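Local coordinates for Tat pathway signal sequence domain protein (Parabacteroides merdae, PDB 4Q9A) that probably hydrolyses ester bonds, as expected of a GDSL-like lipase/acylhydrolase of the SGNH hydrolase clan, at residues Glu147-Asp159 / Pro199-Asp211. Sequence-based numbering, arbitrary orientation.
Sequences EPFTLRDGAAIED and PARYWSNDGVHPD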
loop_
_atom_site.group_PDB
_atom_site.type_symbol
_atom_site.label_atom_id
_atom_site.label_comp_id
_atom_site.label_asym_id
_atom_site.label_seq_id
_atom_site.Cartn_x
_atom_site.Cartn_y
_atom_site.Cartn_z
ATOM N N GLU A 147 -18.535 -7.534 1.341
ATOM C CA GLU A 147 -19.783 -6.793 1.512
ATOM C C GLU A 147 -19.785 -5.529 0.627
ATOM O O GLU A 147 -18.909 -4.666 0.814
ATOM C CB GLU A 147 -20.008 -6.408 3.004
ATOM C CG GLU A 147 -21.386 -5.839 3.305
ATOM C CD GLU A 147 -21.657 -5.433 4.741
ATOM O OE1 GLU A 147 -20.715 -4.975 5.429
ATOM O OE2 GLU A 147 -22.828 -5.543 5.171
ATOM N N PRO A 148 -20.781 -5.371 -0.295
ATOM C CA PRO A 148 -20.893 -4.097 -1.046
ATOM C C PRO A 148 -21.240 -2.969 -0.055
ATOM O O PRO A 148 -21.908 -3.241 0.954
ATOM C CB PRO A 148 -21.999 -4.373 -2.061
ATOM C CG PRO A 148 -22.802 -5.461 -1.467
ATOM C CD PRO A 148 -21.912 -6.276 -0.586
ATOM N N PHE A 149 -20.730 -1.739 -0.271
ATOM C CA PHE A 149 -20.873 -0.657 0.711
ATOM C C PHE A 149 -21.041 0.738 0.113
ATOM O O PHE A 149 -20.770 0.950 -1.069
ATOM C CB PHE A 149 -19.592 -0.628 1.594
ATOM C CG PHE A 149 -18.321 -0.432 0.781
ATOM C CD1 PHE A 149 -17.868 0.844 0.460
ATOM C CD2 PHE A 149 -17.625 -1.525 0.272
ATOM C CE1 PHE A 149 -16.748 1.021 -0.361
ATOM C CE2 PHE A 149 -16.499 -1.346 -0.533
ATOM C CZ PHE A 149 -16.066 -0.074 -0.842
ATOM N N THR A 150 -21.356 1.719 0.988
ATOM C CA THR A 150 -21.473 3.151 0.681
ATOM C C THR A 150 -21.175 4.019 1.906
ATOM O O THR A 150 -21.483 3.637 3.043
ATOM C CB THR A 150 -22.872 3.553 0.171
ATOM O OG1 THR A 150 -23.837 3.272 1.192
ATOM C CG2 THR A 150 -23.249 2.924 -1.174
ATOM N N LEU A 151 -20.652 5.225 1.647
ATOM C CA LEU A 151 -20.427 6.271 2.624
ATOM C C LEU A 151 -21.507 7.356 2.322
ATOM O O LEU A 151 -21.487 7.981 1.258
ATOM C CB LEU A 151 -18.975 6.761 2.550
ATOM C CG LEU A 151 -17.905 5.756 3.076
ATOM C CD1 LEU A 151 -17.348 4.848 1.941
ATOM C CD2 LEU A 151 -16.763 6.488 3.769
ATOM N N ARG A 152 -22.526 7.453 3.208
ATOM C CA ARG A 152 -23.714 8.302 3.097
ATOM C C ARG A 152 -23.419 9.770 2.739
ATOM O O ARG A 152 -24.198 10.398 1.990
ATOM C CB ARG A 152 -24.525 8.256 4.395
ATOM C CG ARG A 152 -25.279 6.951 4.597
ATOM C CD ARG A 152 -26.418 7.070 5.593
ATOM N NE ARG A 152 -27.142 5.803 5.745
ATOM C CZ ARG A 152 -28.439 5.704 6.019
ATOM N NH1 ARG A 152 -29.181 6.797 6.170
ATOM N NH2 ARG A 152 -29.010 4.511 6.137
ATOM N N ASP A 153 -22.311 10.322 3.280
ATOM C CA ASP A 153 -21.938 11.706 2.991
ATOM C C ASP A 153 -20.939 11.805 1.821
ATOM O O ASP A 153 -20.167 12.762 1.729
ATOM C CB ASP A 153 -21.403 12.429 4.239
ATOM C CG ASP A 153 -21.679 13.938 4.263
ATOM O OD1 ASP A 153 -22.541 14.410 3.465
ATOM O OD2 ASP A 153 -21.055 14.645 5.097
ATOM N N GLY A 154 -21.018 10.848 0.901
ATOM C CA GLY A 154 -20.220 10.851 -0.320
ATOM C C GLY A 154 -20.916 11.728 -1.340
ATOM O O GLY A 154 -22.113 12.014 -1.194
ATOM N N ALA A 155 -20.179 12.159 -2.375
ATOM C CA ALA A 155 -20.690 13.033 -3.434
ATOM C C ALA A 155 -21.814 12.408 -4.279
ATOM O O ALA A 155 -22.742 13.126 -4.645
ATOM C CB ALA A 155 -19.557 13.461 -4.353
ATOM N N ALA A 156 -21.730 11.099 -4.589
ATOM C CA ALA A 156 -22.660 10.374 -5.467
ATOM C C ALA A 156 -23.907 9.805 -4.780
ATOM O O ALA A 156 -24.827 9.346 -5.478
ATOM C CB ALA A 156 -21.922 9.239 -6.145
ATOM N N ILE A 157 -23.953 9.821 -3.438
ATOM C CA ILE A 157 -25.077 9.231 -2.719
ATOM C C ILE A 157 -26.119 10.286 -2.301
ATOM O O ILE A 157 -25.793 11.318 -1.693
ATOM C CB ILE A 157 -24.576 8.360 -1.523
ATOM C CG1 ILE A 157 -24.138 6.975 -2.015
ATOM C CG2 ILE A 157 -25.629 8.172 -0.453
ATOM C CD1 ILE A 157 -22.709 6.852 -2.341
ATOM N N GLU A 158 -27.379 9.990 -2.665
ATOM C CA GLU A 158 -28.603 10.706 -2.325
ATOM C C GLU A 158 -29.361 9.754 -1.419
ATOM O O GLU A 158 -29.872 8.740 -1.900
ATOM C CB GLU A 158 -29.387 11.064 -3.597
ATOM C CG GLU A 158 -29.496 12.548 -3.867
ATOM C CD GLU A 158 -30.576 12.966 -4.850
ATOM O OE1 GLU A 158 -30.709 12.302 -5.908
ATOM O OE2 GLU A 158 -31.265 13.981 -4.575
ATOM N N ASP A 159 -29.343 10.009 -0.095
ATOM C CA ASP A 159 -29.919 9.131 0.935
ATOM C C ASP A 159 -31.358 8.636 0.599
ATOM O O ASP A 159 -31.630 7.438 0.735
ATOM C CB ASP A 159 -29.858 9.803 2.317
ATOM C CG ASP A 159 -28.454 9.854 2.932
ATOM O OD1 ASP A 159 -27.496 10.304 2.220
ATOM O OD2 ASP A 159 -28.317 9.489 4.139
ATOM N N PRO A 199 -14.371 12.583 8.461
ATOM C CA PRO A 199 -15.524 12.615 7.529
ATOM C C PRO A 199 -15.410 11.666 6.341
ATOM O O PRO A 199 -14.309 11.356 5.883
ATOM C CB PRO A 199 -15.562 14.069 7.050
ATOM C CG PRO A 199 -14.218 14.625 7.388
ATOM C CD PRO A 199 -13.789 13.929 8.630
ATOM N N ALA A 200 -16.577 11.201 5.856
ATOM C CA ALA A 200 -16.733 10.259 4.747
ATOM C C ALA A 200 -15.875 10.599 3.534
ATOM O O ALA A 200 -15.254 9.700 2.965
ATOM C CB ALA A 200 -18.185 10.215 4.327
ATOM N N ARG A 201 -15.798 11.884 3.155
ATOM C CA ARG A 201 -15.072 12.306 1.956
ATOM C C ARG A 201 -13.534 12.243 2.098
ATOM O O ARG A 201 -12.821 12.407 1.103
ATOM C CB ARG A 201 -15.573 13.660 1.468
ATOM C CG ARG A 201 -16.962 13.469 0.881
ATOM C CD ARG A 201 -17.451 14.615 0.058
ATOM N NE ARG A 201 -18.896 14.739 0.218
ATOM C CZ ARG A 201 -19.667 15.501 -0.544
ATOM N NH1 ARG A 201 -19.144 16.184 -1.556
ATOM N NH2 ARG A 201 -20.971 15.573 -0.312
ATOM N N TYR A 202 -13.045 11.926 3.303
ATOM C CA TYR A 202 -11.642 11.647 3.577
ATOM C C TYR A 202 -11.364 10.212 3.101
ATOM O O TYR A 202 -10.330 9.945 2.480
ATOM C CB TYR A 202 -11.339 11.826 5.084
ATOM C CG TYR A 202 -9.940 11.427 5.497
ATOM C CD1 TYR A 202 -8.866 12.292 5.316
ATOM C CD2 TYR A 202 -9.691 10.194 6.089
ATOM C CE1 TYR A 202 -7.575 11.934 5.699
ATOM C CE2 TYR A 202 -8.407 9.833 6.493
ATOM C CZ TYR A 202 -7.348 10.701 6.281
ATOM O OH TYR A 202 -6.068 10.367 6.643
ATOM N N TRP A 203 -12.318 9.308 3.364
ATOM C CA TRP A 203 -12.237 7.891 3.043
ATOM C C TRP A 203 -12.580 7.614 1.599
ATOM O O TRP A 203 -11.952 6.755 0.984
ATOM C CB TRP A 203 -13.180 7.097 3.960
ATOM C CG TRP A 203 -12.917 7.314 5.418
ATOM C CD1 TRP A 203 -13.572 8.169 6.253
ATOM C CD2 TRP A 203 -11.854 6.740 6.184
ATOM N NE1 TRP A 203 -13.017 8.119 7.511
ATOM C CE2 TRP A 203 -11.948 7.263 7.494
ATOM C CE3 TRP A 203 -10.816 5.832 5.890
ATOM C CZ2 TRP A 203 -11.060 6.894 8.514
ATOM C CZ3 TRP A 203 -9.935 5.470 6.907
ATOM C CH2 TRP A 203 -10.067 5.994 8.200
ATOM N N SER A 204 -13.606 8.308 1.075
ATOM C CA SER A 204 -14.134 8.171 -0.288
ATOM C C SER A 204 -14.861 9.431 -0.650
ATOM O O SER A 204 -15.814 9.793 0.041
ATOM C CB SER A 204 -15.080 6.975 -0.392
ATOM O OG SER A 204 -16.011 7.186 -1.442
ATOM N N ASN A 205 -14.449 10.088 -1.741
ATOM C CA ASN A 205 -15.066 11.351 -2.128
ATOM C C ASN A 205 -16.504 11.179 -2.670
ATOM O O ASN A 205 -17.363 11.975 -2.291
ATOM C CB ASN A 205 -14.198 12.113 -3.116
ATOM C CG ASN A 205 -14.734 13.495 -3.403
ATOM O OD1 ASN A 205 -15.451 13.692 -4.382
ATOM N ND2 ASN A 205 -14.461 14.465 -2.528
ATOM N N ASP A 206 -16.772 10.143 -3.505
ATOM C CA ASP A 206 -18.114 9.927 -4.069
ATOM C C ASP A 206 -19.017 9.023 -3.193
ATOM O O ASP A 206 -20.238 8.988 -3.410
ATOM C CB ASP A 206 -18.046 9.368 -5.496
ATOM C CG ASP A 206 -17.155 8.158 -5.698
ATOM O OD1 ASP A 206 -17.159 7.263 -4.832
ATOM O OD2 ASP A 206 -16.510 8.075 -6.755
ATOM N N GLY A 207 -18.419 8.324 -2.223
ATOM C CA GLY A 207 -19.134 7.418 -1.325
ATOM C C GLY A 207 -19.265 6.004 -1.867
ATOM O O GLY A 207 -19.821 5.133 -1.203
ATOM N N VAL A 208 -18.753 5.773 -3.088
ATOM C CA VAL A 208 -18.778 4.492 -3.799
ATOM C C VAL A 208 -17.355 3.947 -3.903
ATOM O O VAL A 208 -17.101 2.822 -3.476
ATOM C CB VAL A 208 -19.411 4.663 -5.210
ATOM C CG1 VAL A 208 -19.249 3.405 -6.055
ATOM C CG2 VAL A 208 -20.874 5.063 -5.118
ATOM N N HIS A 209 -16.454 4.747 -4.519
ATOM C CA HIS A 209 -15.060 4.433 -4.774
ATOM C C HIS A 209 -14.198 4.996 -3.643
ATOM O O HIS A 209 -14.179 6.218 -3.429
ATOM C CB HIS A 209 -14.596 4.982 -6.154
ATOM C CG HIS A 209 -15.504 4.657 -7.306
ATOM N ND1 HIS A 209 -16.565 5.486 -7.646
ATOM C CD2 HIS A 209 -15.494 3.593 -8.155
ATOM C CE1 HIS A 209 -17.165 4.902 -8.679
ATOM N NE2 HIS A 209 -16.565 3.754 -9.015
ATOM N N PRO A 210 -13.450 4.111 -2.939
ATOM C CA PRO A 210 -12.581 4.579 -1.851
ATOM C C PRO A 210 -11.296 5.248 -2.332
ATOM O O PRO A 210 -10.705 4.831 -3.334
ATOM C CB PRO A 210 -12.237 3.289 -1.106
ATOM C CG PRO A 210 -12.305 2.237 -2.135
ATOM C CD PRO A 210 -13.373 2.643 -3.094
ATOM N N ASP A 211 -10.851 6.263 -1.576
ATOM C CA ASP A 211 -9.599 6.973 -1.801
ATOM C C ASP A 211 -8.538 6.305 -0.914
ATOM O O ASP A 211 -8.864 5.325 -0.239
ATOM C CB ASP A 211 -9.761 8.470 -1.547
ATOM C CG ASP A 211 -10.944 9.098 -2.272
ATOM O OD1 ASP A 211 -11.275 8.635 -3.395
ATOM O OD2 ASP A 211 -11.547 10.051 -1.712
#
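Leu-151 drives its branched end into the short helix 200-203: CD2 lies 3.6 Å from CB of Trp-203, the two side chains crossing at about a right angle, while CD1 meets CB of Ser-204. Its CG stands anti to the carbonyl carbon (chi1 -71°), which carries CD2 to the helix and CD1 just beyond it, and small Ala-200 lets the backbones approach. Gly-154 and Gly-207 come closer still, their CA atoms 3.7 Å apart; a side chain on either would collide with the other segment. Backbone bonds border this centre: Leu-151 N gives to Gly-207 O, Ala-155 N to Asn-205 O, and Ala-156 N to Asp-206 O (2.8 Å). At the polar edge, the long chain of Arg-201 lets NE bond Asp-153 O at 2.8 Å while the flat guanidinium lays one face over Ala-155 N. Asp-206 serves the turn with its carboxylate: OD1 accepts from Val-208 N (2.8 Å) and His-209 N, an Asx turn and Asx motif, and OD2 takes His-209 ND1 at 2.7 Å. Replacing Asp-206 by an alanine would probably leave both turn amides without their acceptor and ND1 without its mate, the His-209 ring less firmly oriented. His-209 NE2 bonds a phosphate oxygen of the phosphoserine at position 28, so the contact joins the loop after strand 142-146 to an Asp-His pair facing that serine, consistent with the catalytic triad of SGNH hydrolases.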